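Local coordinates for solute-binding protein (Thermoactinomyces vulgaris, PDB 2ZYO), which binds maltotetraose and probably cyclodextrins, likely passing them to a membrane transporter for uptake, at residues 59-64 and 78-83; 103-108 and 321-326. One frame throughout, in Å; residues are numbered along the deposited sequence.

How the contacts relate
Both contacts lie in the same lobe of this solute-binding protein, with centres about 23 Å apart and nearest atoms about 10 Å apart, so they do not touch. They come in series: contact 1 closes over 13 residues near the start of the family region, and contact 2 later joins segments separated by 212. One mixed sheet links them. In contact 1, helix 61-71 packs against strand 77-81, which runs antiparallel to strand 278-287; that strand also pairs with 120-136, on which Phe107 and Pro321 of contact 2 rest. Contact 1 is near the bound sugar, whereas contact 2 ties a late segment back to the early part of the lobe.

Contact 1: 59-64 and 78-83; sequences LKQQEK and VTWPHD
Gln61 reaches across to strand 77-81 with its amide oxygen: Thr79 N donates to Gln61 OE1 at 2.8 Å, and the bond is nearly straight (169° at the hydrogen), though the donor is tilted out of the carbonyl plane. The same oxygen comes within 3.4 Å of Val78 CB. Nearer the backbone, Gln61 CB meets the edge of the Trp80 ring at CE3, 3.7 Å away. Gln62 instead lies over a face of that indole. Its CB makes a CH-pi contact, 4.2 Å from the centroid of the six-membered ring of Trp80, and its extended chain carries OE1 above the five-membered part, 3.6 Å from Trp80 NE1. The Gln62 amide and the Trp80 ring are only 23° from parallel. This is a helix start laid against a strand of the main sheet, in an alpha/beta lobe of the periplasmic binding protein fold. Beside it Leu59 CD2 touches Pro81 CD at 4.1 Å, and the Pro81 side chain is about 6 Å from a glucose unit of the bound sugar. Trp80 holds CG between its backbone N and carbonyl carbon (chi1 53°), which turns the ring back toward helix 61-71. Ala88 of helix 85-90 and Tyr285 of strand 278-287 also touch the indole. Farther out, Gln61 NE2 bonds to Val56 O and Thr79 OG1 to Gly283 O, while Gln62 rests on Arg84, a residue of the sugar pocket.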
# COMPACT_ATOMS: atom_id res chain seq x y z
N LEU A 59 -4.77 3.30 12.12
CA LEU A 59 -3.63 2.69 12.79
C LEU A 59 -3.79 2.56 14.30
O LEU A 59 -2.86 2.13 15.00
CB LEU A 59 -2.33 3.42 12.42
CG LEU A 59 -1.89 3.36 10.95
CD1 LEU A 59 -0.61 4.14 10.74
CD2 LEU A 59 -1.74 1.92 10.45
N LYS A 60 -4.97 2.92 14.81
CA LYS A 60 -5.30 2.74 16.22
C LYS A 60 -6.32 1.63 16.44
O LYS A 60 -6.53 1.19 17.58
CB LYS A 60 -5.82 4.05 16.82
CG LYS A 60 -4.76 5.12 16.96
CD LYS A 60 -5.24 6.25 17.85
CE LYS A 60 -4.20 7.35 17.94
NZ LYS A 60 -2.97 6.92 18.66
N GLN A 61 -6.93 1.16 15.36
CA GLN A 61 -8.02 0.18 15.46
C GLN A 61 -7.59 -1.18 15.99
O GLN A 61 -8.32 -1.80 16.77
CB GLN A 61 -8.73 0.03 14.11
CG GLN A 61 -9.60 1.21 13.74
CD GLN A 61 -10.59 0.91 12.63
OE1 GLN A 61 -10.95 -0.25 12.40
NE2 GLN A 61 -11.05 1.95 11.95
N GLN A 62 -6.42 -1.65 15.57
CA GLN A 62 -5.91 -2.94 16.00
C GLN A 62 -5.69 -2.96 17.52
O GLN A 62 -6.12 -3.90 18.20
CB GLN A 62 -4.63 -3.31 15.24
CG GLN A 62 -4.37 -4.80 15.16
CD GLN A 62 -3.31 -5.18 14.14
OE1 GLN A 62 -3.12 -4.51 13.12
NE2 GLN A 62 -2.63 -6.29 14.39
N GLU A 63 -5.05 -1.92 18.04
CA GLU A 63 -4.83 -1.76 19.48
C GLU A 63 -6.14 -1.62 20.25
O GLU A 63 -6.30 -2.22 21.32
CB GLU A 63 -3.92 -0.57 19.76
CG GLU A 63 -2.45 -0.81 19.43
CD GLU A 63 -1.66 0.48 19.25
OE1 GLU A 63 -2.07 1.33 18.42
OE2 GLU A 63 -0.62 0.65 19.92
N LYS A 64 -7.07 -0.83 19.71
CA LYS A 64 -8.36 -0.61 20.35
C LYS A 64 -9.20 -1.88 20.41
O LYS A 64 -9.87 -2.14 21.42
CB LYS A 64 -9.14 0.52 19.67
CG LYS A 64 -10.38 0.98 20.44
CD LYS A 64 -11.07 2.14 19.75
CE LYS A 64 -12.44 2.41 20.35
NZ LYS A 64 -12.38 2.79 21.79
N VAL A 78 -13.96 -3.89 11.24
CA VAL A 78 -12.82 -3.00 11.46
C VAL A 78 -12.03 -2.85 10.16
O VAL A 78 -12.26 -3.58 9.20
CB VAL A 78 -11.89 -3.52 12.58
CG1 VAL A 78 -12.60 -3.45 13.94
CG2 VAL A 78 -11.42 -4.94 12.29
N THR A 79 -11.11 -1.89 10.13
CA THR A 79 -10.34 -1.61 8.92
C THR A 79 -8.95 -1.04 9.22
O THR A 79 -8.80 -0.20 10.11
CB THR A 79 -11.13 -0.68 7.95
OG1 THR A 79 -10.37 -0.46 6.76
CG2 THR A 79 -11.48 0.65 8.59
N TRP A 80 -7.96 -1.53 8.48
CA TRP A 80 -6.58 -1.02 8.51
C TRP A 80 -5.81 -1.54 7.30
O TRP A 80 -6.23 -2.51 6.67
CB TRP A 80 -5.87 -1.36 9.83
CG TRP A 80 -5.88 -2.81 10.23
CD1 TRP A 80 -5.12 -3.82 9.69
CD2 TRP A 80 -6.66 -3.41 11.27
NE1 TRP A 80 -5.39 -5.01 10.33
CE2 TRP A 80 -6.34 -4.78 11.30
CE3 TRP A 80 -7.61 -2.91 12.17
CZ2 TRP A 80 -6.93 -5.67 12.21
CZ3 TRP A 80 -8.19 -3.79 13.08
CH2 TRP A 80 -7.85 -5.16 13.09
N PRO A 81 -4.68 -0.88 6.95
CA PRO A 81 -3.82 -1.39 5.88
C PRO A 81 -3.43 -2.86 6.10
O PRO A 81 -3.13 -3.26 7.23
CB PRO A 81 -2.59 -0.48 5.95
CG PRO A 81 -3.12 0.80 6.50
CD PRO A 81 -4.16 0.39 7.50
N HIS A 82 -3.41 -3.63 5.01
CA HIS A 82 -3.29 -5.09 5.08
C HIS A 82 -1.94 -5.61 5.59
O HIS A 82 -1.83 -6.77 5.97
CB HIS A 82 -3.55 -5.71 3.70
CG HIS A 82 -2.34 -5.77 2.83
ND1 HIS A 82 -1.90 -4.70 2.07
CD2 HIS A 82 -1.45 -6.77 2.61
CE1 HIS A 82 -0.81 -5.04 1.42
NE2 HIS A 82 -0.51 -6.29 1.72
N ASP A 83 -0.92 -4.76 5.59
CA ASP A 83 0.43 -5.21 5.95
C ASP A 83 0.55 -5.67 7.41
O ASP A 83 1.51 -6.35 7.77
CB ASP A 83 1.49 -4.14 5.61
CG ASP A 83 1.24 -2.83 6.33
OD1 ASP A 83 0.26 -2.14 5.99
OD2 ASP A 83 2.05 -2.48 7.22

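Contact 2: 103-108 and 321-326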
# COMPACT_ATOMS: atom_id res chain seq x y z
N VAL A 103 -18.02 -14.00 -5.08
CA VAL A 103 -17.87 -12.75 -4.33
C VAL A 103 -16.42 -12.25 -4.39
O VAL A 103 -16.18 -11.07 -4.64
CB VAL A 103 -18.32 -12.91 -2.85
CG1 VAL A 103 -18.13 -11.61 -2.08
CG2 VAL A 103 -19.77 -13.37 -2.77
N LYS A 104 -15.46 -13.16 -4.19
CA LYS A 104 -14.04 -12.83 -4.33
C LYS A 104 -13.76 -12.28 -5.72
O LYS A 104 -13.02 -11.30 -5.87
CB LYS A 104 -13.17 -14.07 -4.10
CG LYS A 104 -13.04 -14.50 -2.64
CD LYS A 104 -12.00 -15.61 -2.47
CE LYS A 104 -10.58 -15.14 -2.74
NZ LYS A 104 -9.61 -16.27 -2.78
N ASN A 105 -14.37 -12.90 -6.73
CA ASN A 105 -14.15 -12.53 -8.13
C ASN A 105 -14.74 -11.18 -8.54
O ASN A 105 -14.56 -10.74 -9.68
CB ASN A 105 -14.63 -13.65 -9.06
CG ASN A 105 -13.71 -14.85 -9.06
OD1 ASN A 105 -12.53 -14.76 -8.69
ND2 ASN A 105 -14.23 -15.99 -9.49
N GLN A 106 -15.46 -10.52 -7.63
CA GLN A 106 -15.88 -9.14 -7.83
C GLN A 106 -14.66 -8.22 -7.81
O GLN A 106 -14.69 -7.12 -8.35
CB GLN A 106 -16.84 -8.69 -6.73
CG GLN A 106 -18.18 -9.43 -6.67
CD GLN A 106 -18.92 -9.17 -5.36
OE1 GLN A 106 -18.58 -8.27 -4.59
NE2 GLN A 106 -19.95 -9.97 -5.11
N PHE A 107 -13.59 -8.70 -7.18
CA PHE A 107 -12.44 -7.86 -6.87
C PHE A 107 -11.17 -8.31 -7.57
O PHE A 107 -11.03 -9.49 -7.93
CB PHE A 107 -12.21 -7.82 -5.36
CG PHE A 107 -13.43 -7.41 -4.58
CD1 PHE A 107 -13.79 -6.07 -4.48
CD2 PHE A 107 -14.22 -8.37 -3.95
CE1 PHE A 107 -14.92 -5.69 -3.76
CE2 PHE A 107 -15.35 -7.99 -3.23
CZ PHE A 107 -15.70 -6.65 -3.13
N ASP A 108 -10.25 -7.36 -7.74
CA ASP A 108 -8.93 -7.61 -8.31
C ASP A 108 -8.25 -8.79 -7.61
O ASP A 108 -8.22 -8.86 -6.38
CB ASP A 108 -8.09 -6.33 -8.19
CG ASP A 108 -6.73 -6.46 -8.83
OD1 ASP A 108 -6.59 -6.08 -10.02
OD2 ASP A 108 -5.79 -6.94 -8.16
N PRO A 321 -10.34 -1.59 -5.67
CA PRO A 321 -9.86 -2.71 -6.48
C PRO A 321 -11.00 -3.66 -6.83
O PRO A 321 -10.97 -4.85 -6.48
CB PRO A 321 -8.81 -3.36 -5.59
CG PRO A 321 -9.24 -3.06 -4.20
CD PRO A 321 -10.07 -1.80 -4.23
N GLN A 322 -12.00 -3.11 -7.51
CA GLN A 322 -13.19 -3.82 -7.93
C GLN A 322 -13.10 -3.94 -9.45
O GLN A 322 -12.94 -2.93 -10.14
CB GLN A 322 -14.42 -3.00 -7.51
CG GLN A 322 -15.68 -3.81 -7.19
CD GLN A 322 -16.55 -4.11 -8.41
OE1 GLN A 322 -17.57 -4.79 -8.29
NE2 GLN A 322 -16.15 -3.61 -9.58
N LYS A 323 -13.20 -5.16 -9.96
CA LYS A 323 -12.88 -5.47 -11.37
C LYS A 323 -13.58 -4.57 -12.39
O LYS A 323 -12.93 -3.99 -13.26
CB LYS A 323 -13.15 -6.94 -11.69
CG LYS A 323 -12.16 -7.92 -11.08
CD LYS A 323 -12.39 -9.32 -11.62
CE LYS A 323 -11.39 -10.31 -11.05
NZ LYS A 323 -11.72 -11.70 -11.47
N GLU A 324 -14.90 -4.45 -12.27
CA GLU A 324 -15.68 -3.62 -13.19
C GLU A 324 -15.32 -2.14 -13.08
O GLU A 324 -15.21 -1.44 -14.09
CB GLU A 324 -17.18 -3.80 -12.98
CG GLU A 324 -17.72 -5.12 -13.51
CD GLU A 324 -19.22 -5.08 -13.68
OE1 GLU A 324 -19.70 -4.44 -14.63
OE2 GLU A 324 -19.93 -5.69 -12.85
N LEU A 325 -15.13 -1.66 -11.85
CA LEU A 325 -14.83 -0.25 -11.61
C LEU A 325 -13.46 0.15 -12.15
O LEU A 325 -13.28 1.28 -12.61
CB LEU A 325 -14.94 0.09 -10.12
CG LEU A 325 -16.35 0.03 -9.52
CD1 LEU A 325 -16.31 0.31 -8.02
CD2 LEU A 325 -17.30 1.00 -10.21
N LEU A 326 -12.50 -0.78 -12.10
CA LEU A 326 -11.16 -0.54 -12.64
C LEU A 326 -11.18 -0.36 -14.16
O LEU A 326 -10.28 0.25 -14.74
CB LEU A 326 -10.21 -1.67 -12.24
CG LEU A 326 -9.82 -1.75 -10.76
CD1 LEU A 326 -9.07 -3.04 -10.47
CD2 LEU A 326 -9.01 -0.54 -10.32
O HOH W 1 -16.36 -6.99 -10.66
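Phe107 and Gln322 face each other as a single antiparallel beta bridge, a non-hydrogen-bonded pair with their CA atoms 4.2 Å apart, and the bonds lie on the residues flanking them. Lys323 N donates to Gln106 O at 2.9 Å, and Asp108 N to Pro321 O, also at 2.9 Å and fairly straight (165°), although this donor sits above the carbonyl plane. Gln106 O accepts a second hydrogen bond, from a water 2.9 Å away, which in turn accepts a weak bond from Glu324 N in the short, weakly bonded helix that follows. Pro321 O, besides its bond from Asp108 N, lies in the plane of the Phe107 ring at its edge. The Phe107 side chain also packs on Leu124 and Pro125 of strand 120-136 and on Leu309 of helix 306-316. Lys323 lays its extended chain across the backbone of the other segment, CE 3.2 Å from Phe107 O and CD beside Asn105 O, and its ammonium group has a long, weak ion pair with Asp109. With an alanine at Lys323 the aliphatic chain would be gone, which is likely to uncover the carbonyls of Asn105 and Phe107 and leave Asp109 without this distant positive charge. Asp108 is the N-cap of helix 109-114. With CG anti to the backbone N (chi1 -176°), its OD2 accepts from Ala111 N and more weakly from Val110 N, while OD1 stands 3.9 Å from Leu326 CD1.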